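Local structure of tRNA (guanosine(18)-2'-O)-methyltransferase (Aquifex aeolicus, 1ZJR) at residues Q99-W104 against T121-G126; D25-A30 against Y53-H58; V18-Q23 against S179-S184; A41-C46 against G69-S74. The protein catalyses 2'-O-methylation of guanosine 18 in a subset of tRNAs, using S-adenosyl-L-methionine as methyl donor. One frame throughout, in Å; residues are numbered along the deposited sequence.

Interaction 1 (Q99-W104 against T121-G126); sequences QIVATW and TVLVVG. With GOL (glycerol), chain C.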
loop_
_atom_site.group_PDB
_atom_site.type_symbol
_atom_site.label_atom_id
_atom_site.label_comp_id
_atom_site.label_asym_id
_atom_site.label_seq_id
_atom_site.Cartn_x
_atom_site.Cartn_y
_atom_site.Cartn_z
ATOM N N GLN A 99 -5.492 12.167 2.252
ATOM C CA GLN A 99 -4.692 12.575 3.401
ATOM C C GLN A 99 -3.408 11.759 3.310
ATOM O O GLN A 99 -3.445 10.558 3.021
ATOM C CB GLN A 99 -5.401 12.275 4.727
ATOM C CG GLN A 99 -5.603 10.799 5.038
ATOM C CD GLN A 99 -6.113 10.557 6.457
ATOM O OE1 GLN A 99 -6.539 9.453 6.795
ATOM N NE2 GLN A 99 -6.065 11.587 7.292
ATOM N N ILE A 100 -2.276 12.414 3.531
ATOM C CA ILE A 100 -0.985 11.743 3.477
ATOM C C ILE A 100 -0.567 11.386 4.901
ATOM O O ILE A 100 -0.320 12.266 5.727
ATOM C CB ILE A 100 0.085 12.653 2.840
ATOM C CG1 ILE A 100 -0.446 13.225 1.520
ATOM C CG2 ILE A 100 1.371 11.863 2.612
ATOM C CD1 ILE A 100 -0.850 12.177 0.493
ATOM N N VAL A 101 -0.502 10.086 5.171
ATOM C CA VAL A 101 -0.148 9.555 6.485
ATOM C C VAL A 101 1.242 8.923 6.396
ATOM O O VAL A 101 1.441 7.935 5.690
ATOM C CB VAL A 101 -1.185 8.491 6.918
ATOM C CG1 VAL A 101 -0.855 7.938 8.303
ATOM C CG2 VAL A 101 -2.586 9.115 6.913
ATOM N N ALA A 102 2.201 9.489 7.122
ATOM C CA ALA A 102 3.566 8.982 7.060
ATOM C C ALA A 102 4.153 8.521 8.382
ATOM O O ALA A 102 3.973 9.159 9.416
ATOM C CB ALA A 102 4.470 10.039 6.446
ATOM N N THR A 103 4.868 7.401 8.341
ATOM C CA THR A 103 5.518 6.878 9.536
ATOM C C THR A 103 6.734 7.768 9.762
ATOM O O THR A 103 7.631 7.830 8.919
ATOM C CB THR A 103 6.006 5.438 9.328
ATOM O OG1 THR A 103 6.867 5.399 8.182
ATOM C CG2 THR A 103 4.823 4.501 9.116
ATOM N N TRP A 104 6.755 8.455 10.896
ATOM C CA TRP A 104 7.852 9.359 11.235
ATOM C C TRP A 104 8.245 9.086 12.683
ATOM O O TRP A 104 7.443 9.274 13.600
ATOM C CB TRP A 104 7.383 10.812 11.042
ATOM C CG TRP A 104 8.430 11.863 11.310
ATOM C CD1 TRP A 104 8.460 12.734 12.358
ATOM C CD2 TRP A 104 9.592 12.151 10.515
ATOM N NE1 TRP A 104 9.567 13.550 12.268
ATOM C CE2 TRP A 104 10.279 13.213 11.149
ATOM C CE3 TRP A 104 10.117 11.615 9.331
ATOM C CZ2 TRP A 104 11.469 13.751 10.638
ATOM C CZ3 TRP A 104 11.301 12.151 8.821
ATOM C CH2 TRP A 104 11.963 13.210 9.478
ATOM N N THR A 121 -6.897 7.798 1.627
ATOM C CA THR A 121 -5.611 7.856 2.307
ATOM C C THR A 121 -4.436 7.238 1.559
ATOM O O THR A 121 -4.574 6.211 0.902
ATOM C CB THR A 121 -5.692 7.100 3.656
ATOM O OG1 THR A 121 -6.711 7.683 4.471
ATOM C CG2 THR A 121 -4.345 7.142 4.394
ATOM N N VAL A 122 -3.278 7.874 1.677
ATOM C CA VAL A 122 -2.057 7.331 1.098
ATOM C C VAL A 122 -1.166 7.072 2.313
ATOM O O VAL A 122 -0.770 8.012 2.996
ATOM C CB VAL A 122 -1.313 8.329 0.166
ATOM C CG1 VAL A 122 0.023 7.721 -0.253
ATOM C CG2 VAL A 122 -2.144 8.632 -1.083
ATOM N N LEU A 123 -0.891 5.803 2.604
ATOM C CA LEU A 123 -0.024 5.449 3.725
ATOM C C LEU A 123 1.410 5.363 3.206
ATOM O O LEU A 123 1.697 4.566 2.315
ATOM C CB LEU A 123 -0.419 4.085 4.310
ATOM C CG LEU A 123 0.591 3.520 5.321
ATOM C CD1 LEU A 123 0.632 4.420 6.551
ATOM C CD2 LEU A 123 0.210 2.095 5.707
ATOM N N VAL A 124 2.306 6.176 3.760
ATOM C CA VAL A 124 3.701 6.156 3.326
ATOM C C VAL A 124 4.572 5.507 4.393
ATOM O O VAL A 124 4.578 5.940 5.547
ATOM C CB VAL A 124 4.240 7.587 3.064
ATOM C CG1 VAL A 124 5.591 7.512 2.353
ATOM C CG2 VAL A 124 3.242 8.383 2.230
ATOM N N VAL A 125 5.304 4.466 3.997
ATOM C CA VAL A 125 6.192 3.745 4.907
ATOM C C VAL A 125 7.575 3.749 4.269
ATOM O O VAL A 125 7.710 4.062 3.089
ATOM C CB VAL A 125 5.742 2.275 5.103
ATOM C CG1 VAL A 125 4.341 2.224 5.705
ATOM C CG2 VAL A 125 5.769 1.544 3.768
ATOM N N GLY A 126 8.606 3.404 5.029
ATOM C CA GLY A 126 9.924 3.401 4.418
ATOM C C GLY A 126 11.058 3.000 5.328
ATOM O O GLY A 126 10.848 2.738 6.510
HETATM C C1 GOL C . 7.672 1.972 8.908
HETATM O O1 GOL C . 7.807 2.853 7.793
HETATM C C2 GOL C . 9.037 1.974 9.667
HETATM O O2 GOL C . 10.071 1.495 8.773
HETATM C C3 GOL C . 8.959 1.035 10.892
HETATM O O3 GOL C . 10.169 1.036 11.654
#
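V124 N gives V101 O a short, nearly straight bond (2.8 Å, 177°). V101 N in turn donates to V122 O, so V101 bridges two residues of 121-126; V122 N to Q99 O and T103 N to V124 O complete the parallel ladder. Beyond it a glycerol, probably from the crystallisation liquor, joins the strand ends. Its O1 lies 2.7 Å from T103 OG1 and also accepts from G126 N. Its O2 donates to G126 O at 2.7 Å; L155 O holds the same molecule. T103 keeps OG1 between backbone N and carbonyl carbon (chi1 56°), which turns the hydroxyl to the glycerol and lets CG2 pack on V125 CG1.

On one face I100 lies alongside V122, its CD1 3.9 Å from V122 CB, under helix 86-95, and small A102 sits beside V124. On the other, V101 CG2 meets T121 CG2 at 3.7 Å; T121 OG1, beside its backbone N, bonds K119 O, and CG2, on the other branch, is left to pack.

Beta-branched residues suit this buried, extended backbone. Polar groups gather at the carboxyl ends, consistent with the predicted S-adenosyl-L-methionine site that includes T103.

Interaction 2 (D25-A30 against Y53-H58); sequences DLIVFA and YLYYYH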
loop_
_atom_site.group_PDB
_atom_site.type_symbol
_atom_site.label_atom_id
_atom_site.label_comp_id
_atom_site.label_asym_id
_atom_site.label_seq_id
_atom_site.Cartn_x
_atom_site.Cartn_y
_atom_site.Cartn_z
ATOM N N ASP A 25 -9.394 3.429 -2.760
ATOM C CA ASP A 25 -9.152 4.602 -1.941
ATOM C C ASP A 25 -7.981 4.525 -0.944
ATOM O O ASP A 25 -7.526 5.551 -0.426
ATOM C CB ASP A 25 -10.457 4.857 -1.187
ATOM C CG ASP A 25 -10.503 6.190 -0.553
ATOM O OD1 ASP A 25 -10.163 7.169 -1.250
ATOM O OD2 ASP A 25 -10.888 6.258 0.631
ATOM N N LEU A 26 -7.517 3.314 -0.662
ATOM C CA LEU A 26 -6.425 3.108 0.290
ATOM C C LEU A 26 -5.133 2.838 -0.487
ATOM O O LEU A 26 -4.933 1.745 -1.013
ATOM C CB LEU A 26 -6.767 1.927 1.203
ATOM C CG LEU A 26 -5.807 1.631 2.359
ATOM C CD1 LEU A 26 -5.650 2.869 3.236
ATOM C CD2 LEU A 26 -6.348 0.473 3.167
ATOM N N ILE A 27 -4.268 3.846 -0.551
ATOM C CA ILE A 27 -3.021 3.765 -1.310
ATOM C C ILE A 27 -1.814 3.580 -0.404
ATOM O O ILE A 27 -1.787 4.097 0.706
ATOM C CB ILE A 27 -2.783 5.073 -2.121
ATOM C CG1 ILE A 27 -4.062 5.477 -2.863
ATOM C CG2 ILE A 27 -1.614 4.892 -3.094
ATOM C CD1 ILE A 27 -4.546 4.467 -3.876
ATOM N N VAL A 28 -0.819 2.844 -0.885
ATOM C CA VAL A 28 0.402 2.647 -0.110
ATOM C C VAL A 28 1.591 3.138 -0.933
ATOM O O VAL A 28 1.670 2.894 -2.139
ATOM C CB VAL A 28 0.639 1.158 0.244
ATOM C CG1 VAL A 28 1.995 1.003 0.937
ATOM C CG2 VAL A 28 -0.467 0.652 1.162
ATOM N N PHE A 29 2.506 3.838 -0.273
ATOM C CA PHE A 29 3.703 4.353 -0.924
ATOM C C PHE A 29 4.897 3.833 -0.128
ATOM O O PHE A 29 5.018 4.126 1.061
ATOM C CB PHE A 29 3.709 5.883 -0.899
ATOM C CG PHE A 29 4.763 6.502 -1.785
ATOM C CD1 PHE A 29 4.410 7.095 -2.993
ATOM C CD2 PHE A 29 6.110 6.464 -1.423
ATOM C CE1 PHE A 29 5.380 7.643 -3.837
ATOM C CE2 PHE A 29 7.090 7.009 -2.261
ATOM C CZ PHE A 29 6.722 7.600 -3.472
ATOM N N ALA A 30 5.754 3.051 -0.782
ATOM C CA ALA A 30 6.940 2.488 -0.147
ATOM C C ALA A 30 8.112 3.413 -0.450
ATOM O O ALA A 30 8.560 3.526 -1.593
ATOM C CB ALA A 30 7.218 1.089 -0.688
ATOM N N TYR A 53 -3.405 -0.083 -5.252
ATOM C CA TYR A 53 -2.270 0.672 -5.780
ATOM C C TYR A 53 -1.113 0.816 -4.799
ATOM O O TYR A 53 -1.285 1.337 -3.692
ATOM C CB TYR A 53 -2.715 2.072 -6.211
ATOM C CG TYR A 53 -3.855 2.086 -7.201
ATOM C CD1 TYR A 53 -5.167 2.306 -6.780
ATOM C CD2 TYR A 53 -3.622 1.889 -8.564
ATOM C CE1 TYR A 53 -6.222 2.333 -7.692
ATOM C CE2 TYR A 53 -4.670 1.913 -9.487
ATOM C CZ TYR A 53 -5.964 2.137 -9.044
ATOM O OH TYR A 53 -6.998 2.176 -9.952
ATOM N N LEU A 54 0.065 0.367 -5.227
ATOM C CA LEU A 54 1.286 0.454 -4.425
ATOM C C LEU A 54 2.315 1.204 -5.265
ATOM O O LEU A 54 2.678 0.752 -6.350
ATOM C CB LEU A 54 1.839 -0.949 -4.130
ATOM C CG LEU A 54 2.744 -1.233 -2.916
ATOM C CD1 LEU A 54 3.764 -2.275 -3.325
ATOM C CD2 LEU A 54 3.429 0.006 -2.392
ATOM N N TYR A 55 2.770 2.349 -4.773
ATOM C CA TYR A 55 3.781 3.140 -5.465
ATOM C C TYR A 55 5.064 2.984 -4.675
ATOM O O TYR A 55 5.020 2.721 -3.473
ATOM C CB TYR A 55 3.388 4.615 -5.496
ATOM C CG TYR A 55 2.157 4.894 -6.324
ATOM C CD1 TYR A 55 0.881 4.670 -5.810
ATOM C CD2 TYR A 55 2.270 5.361 -7.634
ATOM C CE1 TYR A 55 -0.254 4.900 -6.579
ATOM C CE2 TYR A 55 1.137 5.598 -8.414
ATOM C CZ TYR A 55 -0.120 5.363 -7.880
ATOM O OH TYR A 55 -1.244 5.584 -8.642
ATOM N N TYR A 56 6.204 3.137 -5.337
ATOM C CA TYR A 56 7.470 3.006 -4.632
ATOM C C TYR A 56 8.571 3.869 -5.233
ATOM O O TYR A 56 8.557 4.190 -6.422
ATOM C CB TYR A 56 7.907 1.538 -4.604
ATOM C CG TYR A 56 8.441 0.999 -5.912
ATOM C CD1 TYR A 56 9.809 1.034 -6.196
ATOM C CD2 TYR A 56 7.584 0.433 -6.858
ATOM C CE1 TYR A 56 10.307 0.513 -7.384
ATOM C CE2 TYR A 56 8.073 -0.088 -8.048
ATOM C CZ TYR A 56 9.437 -0.048 -8.304
ATOM O OH TYR A 56 9.926 -0.588 -9.470
ATOM N N TYR A 57 9.511 4.251 -4.378
ATOM C CA TYR A 57 10.656 5.071 -4.749
ATOM C C TYR A 57 11.869 4.289 -4.258
ATOM O O TYR A 57 11.905 3.872 -3.106
ATOM C CB TYR A 57 10.557 6.415 -4.026
ATOM C CG TYR A 57 11.756 7.332 -4.175
ATOM C CD1 TYR A 57 12.453 7.772 -3.055
ATOM C CD2 TYR A 57 12.137 7.823 -5.424
ATOM C CE1 TYR A 57 13.500 8.689 -3.166
ATOM C CE2 TYR A 57 13.182 8.737 -5.551
ATOM C CZ TYR A 57 13.857 9.168 -4.418
ATOM O OH TYR A 57 14.876 10.086 -4.532
ATOM N N HIS A 58 12.858 4.070 -5.118
ATOM C CA HIS A 58 14.024 3.314 -4.679
ATOM C C HIS A 58 15.350 3.861 -5.196
ATOM O O HIS A 58 15.396 4.561 -6.207
ATOM C CB HIS A 58 13.864 1.844 -5.078
ATOM C CG HIS A 58 14.932 0.949 -4.530
ATOM N ND1 HIS A 58 15.266 0.927 -3.191
ATOM C CD2 HIS A 58 15.730 0.038 -5.133
ATOM C CE1 HIS A 58 16.226 0.040 -2.996
ATOM N NE2 HIS A 58 16.526 -0.513 -4.157
HETATM O O HOH W 1 -5.613 1.124 -3.429
#
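Four backbone bonds tie V28 and A30 to the strand 53-57. V28 N meets Y53 O at 3.2 Å and V28 O receives Y55 N at 2.9 Å. A30 N then reaches Y55 O at 2.8 Å, and Y57 N closes the series on A30 O. Beside L26 and Y53 a water bridges the two backbones: it donates to L26 O and accepts from Y53 N.

The apolar contacts fall on two faces. On the first, I27 uses both branches: CD1 packs on Y53 CD1 at 3.7 Å, while CG2 comes to the edge of the Y55 ring. F29 CG points anti to its own backbone N (chi1 -168°), laying the ring across the Y55 side chain at about a right angle with CD1 3.7 Å from Y55 CB; Y55 O stands over one ring face, and CE2 reaches Y57 CB at 3.9 Å. A leucine in place of F29 would probably lose the ring's contact with Y57 CB and open a gap toward P86 and L90 of helix 86-95. On the second face V28 CG1 touches L54 CD2 at 3.8 Å, and the small A30 lets Y56 CB close in.

Strands 26-31 and 51-57, linked through helix 36-49, form a beta-alpha-beta unit in the parallel sheet of the SPOUT methyltransferase fold.

Interaction 3 (V18-Q23 against S179-S184); sequences VLEKRQ and SRPSLS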
loop_
_atom_site.group_PDB
_atom_site.type_symbol
_atom_site.label_atom_id
_atom_site.label_comp_id
_atom_site.label_asym_id
_atom_site.label_seq_id
_atom_site.Cartn_x
_atom_site.Cartn_y
_atom_site.Cartn_z
ATOM N N VAL A 18 -11.973 -10.671 -5.815
ATOM C CA VAL A 18 -10.944 -9.858 -5.187
ATOM C C VAL A 18 -11.140 -8.394 -5.562
ATOM O O VAL A 18 -11.083 -7.517 -4.703
ATOM C CB VAL A 18 -9.528 -10.330 -5.614
ATOM C CG1 VAL A 18 -8.477 -9.325 -5.172
ATOM C CG2 VAL A 18 -9.236 -11.700 -5.001
ATOM N N LEU A 19 -11.376 -8.124 -6.842
ATOM C CA LEU A 19 -11.574 -6.747 -7.277
ATOM C C LEU A 19 -12.807 -6.118 -6.624
ATOM O O LEU A 19 -12.840 -4.912 -6.380
ATOM C CB LEU A 19 -11.681 -6.683 -8.808
ATOM C CG LEU A 19 -10.373 -6.959 -9.560
ATOM C CD1 LEU A 19 -10.622 -6.949 -11.068
ATOM C CD2 LEU A 19 -9.344 -5.901 -9.184
ATOM N N GLU A 20 -13.812 -6.932 -6.319
ATOM C CA GLU A 20 -15.021 -6.412 -5.689
ATOM C C GLU A 20 -14.805 -5.983 -4.238
ATOM O O GLU A 20 -15.653 -5.315 -3.649
ATOM C CB GLU A 20 -16.147 -7.448 -5.788
ATOM C CG GLU A 20 -16.706 -7.555 -7.202
ATOM C CD GLU A 20 -17.689 -8.693 -7.381
ATOM O OE1 GLU A 20 -18.264 -8.801 -8.487
ATOM O OE2 GLU A 20 -17.883 -9.478 -6.427
ATOM N N LYS A 21 -13.661 -6.347 -3.669
ATOM C CA LYS A 21 -13.345 -5.976 -2.291
ATOM C C LYS A 21 -12.196 -4.969 -2.229
ATOM O O LYS A 21 -11.880 -4.444 -1.166
ATOM C CB LYS A 21 -12.971 -7.216 -1.479
ATOM C CG LYS A 21 -14.094 -8.240 -1.337
ATOM C CD LYS A 21 -13.574 -9.523 -0.709
ATOM C CE LYS A 21 -14.654 -10.594 -0.617
ATOM N NZ LYS A 21 -14.089 -11.897 -0.150
ATOM N N ARG A 22 -11.565 -4.706 -3.371
ATOM C CA ARG A 22 -10.456 -3.761 -3.415
ATOM C C ARG A 22 -10.856 -2.356 -2.957
ATOM O O ARG A 22 -11.935 -1.861 -3.284
ATOM C CB ARG A 22 -9.871 -3.698 -4.835
ATOM C CG ARG A 22 -8.944 -4.865 -5.199
ATOM C CD ARG A 22 -7.640 -4.779 -4.407
ATOM N NE ARG A 22 -6.607 -5.702 -4.880
ATOM C CZ ARG A 22 -6.160 -6.749 -4.191
ATOM N NH1 ARG A 22 -6.663 -7.029 -2.993
ATOM N NH2 ARG A 22 -5.171 -7.491 -4.675
ATOM N N GLN A 23 -9.971 -1.726 -2.191
ATOM C CA GLN A 23 -10.177 -0.374 -1.681
ATOM C C GLN A 23 -9.397 0.570 -2.598
ATOM O O GLN A 23 -8.227 0.858 -2.350
ATOM C CB GLN A 23 -9.635 -0.267 -0.253
ATOM C CG GLN A 23 -10.224 -1.279 0.710
ATOM C CD GLN A 23 -11.719 -1.110 0.873
ATOM O OE1 GLN A 23 -12.509 -1.971 0.470
ATOM N NE2 GLN A 23 -12.117 0.010 1.455
ATOM N N SER A 179 -17.873 -4.662 2.069
ATOM C CA SER A 179 -19.120 -5.329 1.699
ATOM C C SER A 179 -19.697 -4.849 0.371
ATOM O O SER A 179 -20.599 -5.481 -0.180
ATOM C CB SER A 179 -20.165 -5.167 2.810
ATOM O OG SER A 179 -20.611 -3.825 2.912
ATOM N N ARG A 180 -19.191 -3.729 -0.137
ATOM C CA ARG A 180 -19.649 -3.206 -1.422
ATOM C C ARG A 180 -18.417 -2.766 -2.213
ATOM O O ARG A 180 -17.475 -2.217 -1.649
ATOM C CB ARG A 180 -20.617 -2.025 -1.233
ATOM C CG ARG A 180 -19.977 -0.689 -0.892
ATOM C CD ARG A 180 -19.475 -0.618 0.538
ATOM N NE ARG A 180 -18.817 0.661 0.815
ATOM C CZ ARG A 180 -17.649 1.028 0.295
ATOM N NH1 ARG A 180 -16.998 0.212 -0.529
ATOM N NH2 ARG A 180 -17.136 2.218 0.588
ATOM N N PRO A 181 -18.405 -3.016 -3.530
ATOM C CA PRO A 181 -17.272 -2.641 -4.387
ATOM C C PRO A 181 -17.047 -1.137 -4.497
ATOM O O PRO A 181 -17.987 -0.388 -4.756
ATOM C CB PRO A 181 -17.646 -3.245 -5.742
ATOM C CG PRO A 181 -18.543 -4.394 -5.379
ATOM C CD PRO A 181 -19.391 -3.806 -4.286
ATOM N N SER A 182 -15.807 -0.692 -4.300
ATOM C CA SER A 182 -15.494 0.729 -4.433
ATOM C C SER A 182 -15.186 0.989 -5.912
ATOM O O SER A 182 -15.244 2.123 -6.383
ATOM C CB SER A 182 -14.289 1.120 -3.565
ATOM O OG SER A 182 -13.103 0.466 -3.981
ATOM N N LEU A 183 -14.841 -0.072 -6.632
ATOM C CA LEU A 183 -14.569 0.022 -8.064
ATOM C C LEU A 183 -15.894 -0.183 -8.792
ATOM O O LEU A 183 -16.706 -0.999 -8.370
ATOM C CB LEU A 183 -13.607 -1.082 -8.509
ATOM C CG LEU A 183 -12.148 -1.022 -8.050
ATOM C CD1 LEU A 183 -11.456 -2.328 -8.431
ATOM C CD2 LEU A 183 -11.451 0.178 -8.683
ATOM N N SER A 184 -16.101 0.540 -9.887
ATOM C CA SER A 184 -17.325 0.396 -10.669
ATOM C C SER A 184 -17.167 -0.820 -11.572
ATOM O O SER A 184 -16.054 -1.309 -11.769
ATOM C CB SER A 184 -17.559 1.641 -11.526
ATOM O OG SER A 184 -16.505 1.810 -12.461
HETATM O O HOH W 2 -13.856 -2.634 -5.110
HETATM O O HOH W 3 -14.562 -1.919 -1.896
#
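P181 lays its ring alongside the E20 side chain, both pointing the same way, with CG 3.9 Å from E20 CB. The ring also lies on the backbone: E20 O receives a CA-H...O contact from P181 CA at 3.2 Å. A proline suits this place because its rigid ring rests against the E20 methylenes and E20 O (P181 CG to E20 O 3.5 Å) and its nitrogen asks for no hydrogen-bond partner.

Deeper in, S182 OG donates to R22 O at 2.7 Å, tilted 21° from the carbonyl plane. The hydroxyl lies between the backbone N and carbonyl carbon of S182 (chi1 64°), and one short side chain thus ties R22 O and, just past the segment, K24 N. Two waters fill in beside it. One accepts from L183 N and lies 2.8 Å from L19 O; the other lies 2.9 Å from R180 O; both are also close to R22 O.

L183 gives the buried apolar part of the contact: CD1 rests 3.6 Å from L19 O, and also meets L19 CD2 and R22 CB. The R22 guanidinium has V18 CG1 over the centre of one face and turns its polar end to W77 O and D47.

The side chains of L19 and E20 also touch helix 185-200, for which S184 is the N-cap, while L183 touches I188 of that helix and L52 of strand 51-57. The contact thus joins the end of helix 7-19 to the loop that enters the C-terminal helix, beside the sheet.

Interaction 4 (A41-C46 against G69-S74); sequences AIVRTC and GITQGS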
loop_
_atom_site.group_PDB
_atom_site.type_symbol
_atom_site.label_atom_id
_atom_site.label_comp_id
_atom_site.label_asym_id
_atom_site.label_seq_id
_atom_site.Cartn_x
_atom_site.Cartn_y
_atom_site.Cartn_z
ATOM N N ALA A 41 7.030 -8.854 0.930
ATOM C CA ALA A 41 6.116 -9.080 2.040
ATOM C C ALA A 41 5.083 -7.958 2.075
ATOM O O ALA A 41 3.910 -8.193 2.358
ATOM C CB ALA A 41 6.891 -9.134 3.359
ATOM N N ILE A 42 5.521 -6.738 1.782
ATOM C CA ILE A 42 4.625 -5.590 1.766
ATOM C C ILE A 42 3.602 -5.744 0.641
ATOM O O ILE A 42 2.433 -5.397 0.808
ATOM C CB ILE A 42 5.420 -4.271 1.594
ATOM C CG1 ILE A 42 6.159 -3.961 2.901
ATOM C CG2 ILE A 42 4.475 -3.118 1.211
ATOM C CD1 ILE A 42 7.087 -2.753 2.838
ATOM N N VAL A 43 4.037 -6.270 -0.498
ATOM C CA VAL A 43 3.121 -6.471 -1.615
ATOM C C VAL A 43 2.044 -7.463 -1.182
ATOM O O VAL A 43 0.854 -7.246 -1.430
ATOM C CB VAL A 43 3.853 -7.020 -2.867
ATOM C CG1 VAL A 43 2.848 -7.349 -3.962
ATOM C CG2 VAL A 43 4.843 -5.989 -3.379
ATOM N N ARG A 44 2.463 -8.543 -0.527
ATOM C CA ARG A 44 1.526 -9.562 -0.052
ATOM C C ARG A 44 0.518 -8.959 0.925
ATOM O O ARG A 44 -0.676 -9.273 0.882
ATOM C CB ARG A 44 2.267 -10.720 0.642
ATOM C CG ARG A 44 1.361 -11.942 0.870
ATOM C CD ARG A 44 1.859 -12.928 1.933
ATOM N NE ARG A 44 3.180 -13.487 1.662
ATOM C CZ ARG A 44 3.639 -14.620 2.197
ATOM N NH1 ARG A 44 2.885 -15.330 3.024
ATOM N NH2 ARG A 44 4.869 -15.036 1.921
ATOM N N THR A 45 1.005 -8.100 1.813
ATOM C CA THR A 45 0.149 -7.452 2.801
ATOM C C THR A 45 -0.847 -6.496 2.143
ATOM O O THR A 45 -1.995 -6.392 2.576
ATOM C CB THR A 45 1.002 -6.695 3.830
ATOM O OG1 THR A 45 1.865 -7.629 4.491
ATOM C CG2 THR A 45 0.127 -6.006 4.853
ATOM N N CYS A 46 -0.410 -5.792 1.102
ATOM C CA CYS A 46 -1.304 -4.878 0.392
ATOM C C CYS A 46 -2.458 -5.684 -0.186
ATOM O O CYS A 46 -3.630 -5.316 -0.048
ATOM C CB CYS A 46 -0.556 -4.165 -0.742
ATOM S SG CYS A 46 0.524 -2.853 -0.163
ATOM N N GLY A 69 8.572 -16.271 -5.034
ATOM C CA GLY A 69 8.497 -17.263 -3.978
ATOM C C GLY A 69 8.050 -16.691 -2.645
ATOM O O GLY A 69 7.588 -17.424 -1.771
ATOM N N ILE A 70 8.190 -15.377 -2.486
ATOM C CA ILE A 70 7.797 -14.704 -1.252
ATOM C C ILE A 70 6.484 -13.941 -1.434
ATOM O O ILE A 70 5.747 -13.718 -0.475
ATOM C CB ILE A 70 8.907 -13.727 -0.778
ATOM C CG1 ILE A 70 10.156 -14.521 -0.385
ATOM C CG2 ILE A 70 8.416 -12.891 0.399
ATOM C CD1 ILE A 70 11.304 -13.667 0.116
ATOM N N THR A 71 6.193 -13.552 -2.670
ATOM C CA THR A 71 4.965 -12.826 -2.967
ATOM C C THR A 71 3.833 -13.814 -3.238
ATOM O O THR A 71 2.655 -13.462 -3.163
ATOM C CB THR A 71 5.138 -11.918 -4.203
ATOM O OG1 THR A 71 3.962 -11.119 -4.381
ATOM C CG2 THR A 71 5.362 -12.756 -5.450
ATOM N N GLN A 72 4.204 -15.053 -3.550
ATOM C CA GLN A 72 3.237 -16.108 -3.839
ATOM C C GLN A 72 2.358 -15.752 -5.036
ATOM O O GLN A 72 1.254 -16.277 -5.182
ATOM C CB GLN A 72 2.370 -16.377 -2.611
ATOM N N GLY A 73 2.855 -14.858 -5.885
ATOM C CA GLY A 73 2.104 -14.454 -7.060
ATOM C C GLY A 73 1.175 -13.281 -6.812
ATOM O O GLY A 73 0.519 -12.799 -7.736
ATOM N N SER A 74 1.119 -12.820 -5.565
ATOM C CA SER A 74 0.257 -11.698 -5.202
ATOM C C SER A 74 0.651 -10.429 -5.952
ATOM O O SER A 74 -0.183 -9.560 -6.201
ATOM C CB SER A 74 0.314 -11.449 -3.691
ATOM O OG SER A 74 1.632 -11.149 -3.263
#
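R44 reaches to the end of the short helix 68-71 and grips I70 O with the edge of its guanidinium. Its CG is anti to the backbone N (chi1 -167°) and the chain folds at chi3 (-59°), which swings the group back to the carbonyl. NH2 donates at 2.9 Å, with I70 O lying 18° out of the guanidinium plane, while NE adds a weak bond at 3.3 Å. NH2 also pairs with a sulfate, probably from the crystallisation liquor, so this long side chain suits its exposed place.

S74 OG packs 3.6 Å from R44 CA. S74 N closes the type I' turn T71-S74 on T71 O, and S74 OG adds a second, short bond (2.5 Å) to the same oxygen while accepting from T71 OG1; the positive phi of G73 favours a glycine. Replacing S74 by an alanine would probably leave T71 OG1 without this acceptor and T71 O with its backbone bond alone. V43 CG1 packs against both hydroxyls, 4.0 Å from T71 OG1.

V43 also touches L54 of strand 51-57, whereas A41 and I42 rest on S158 of helix 157-174. Helix 36-49 is thus held between sheet, helix 157-174 and the turn that follows helix 68-71.

How the interactions relate
Interactions 1 and 2 are buried ladders of one parallel sheet and meet directly, strand 121-126 lying next to strand 26-31: L123 N to I27 O at 2.7 Å is a probable hydrogen bond. Both rely on backbone bonds and apolar side chains, but interaction 1 ends at the predicted cofactor site. Interaction 4 shares helix 36-49 with the beta-alpha-beta unit of interaction 2, and L54 CD1 packs on V43 CG2 between them at 3.9 Å. It is partly buried, as is interaction 3, which joins segments from near the two chain ends. Both bind backbone carbonyls, interaction 3 through a serine hydroxyl with waters beside it, interaction 4 through an arginine and a serine at a helix end.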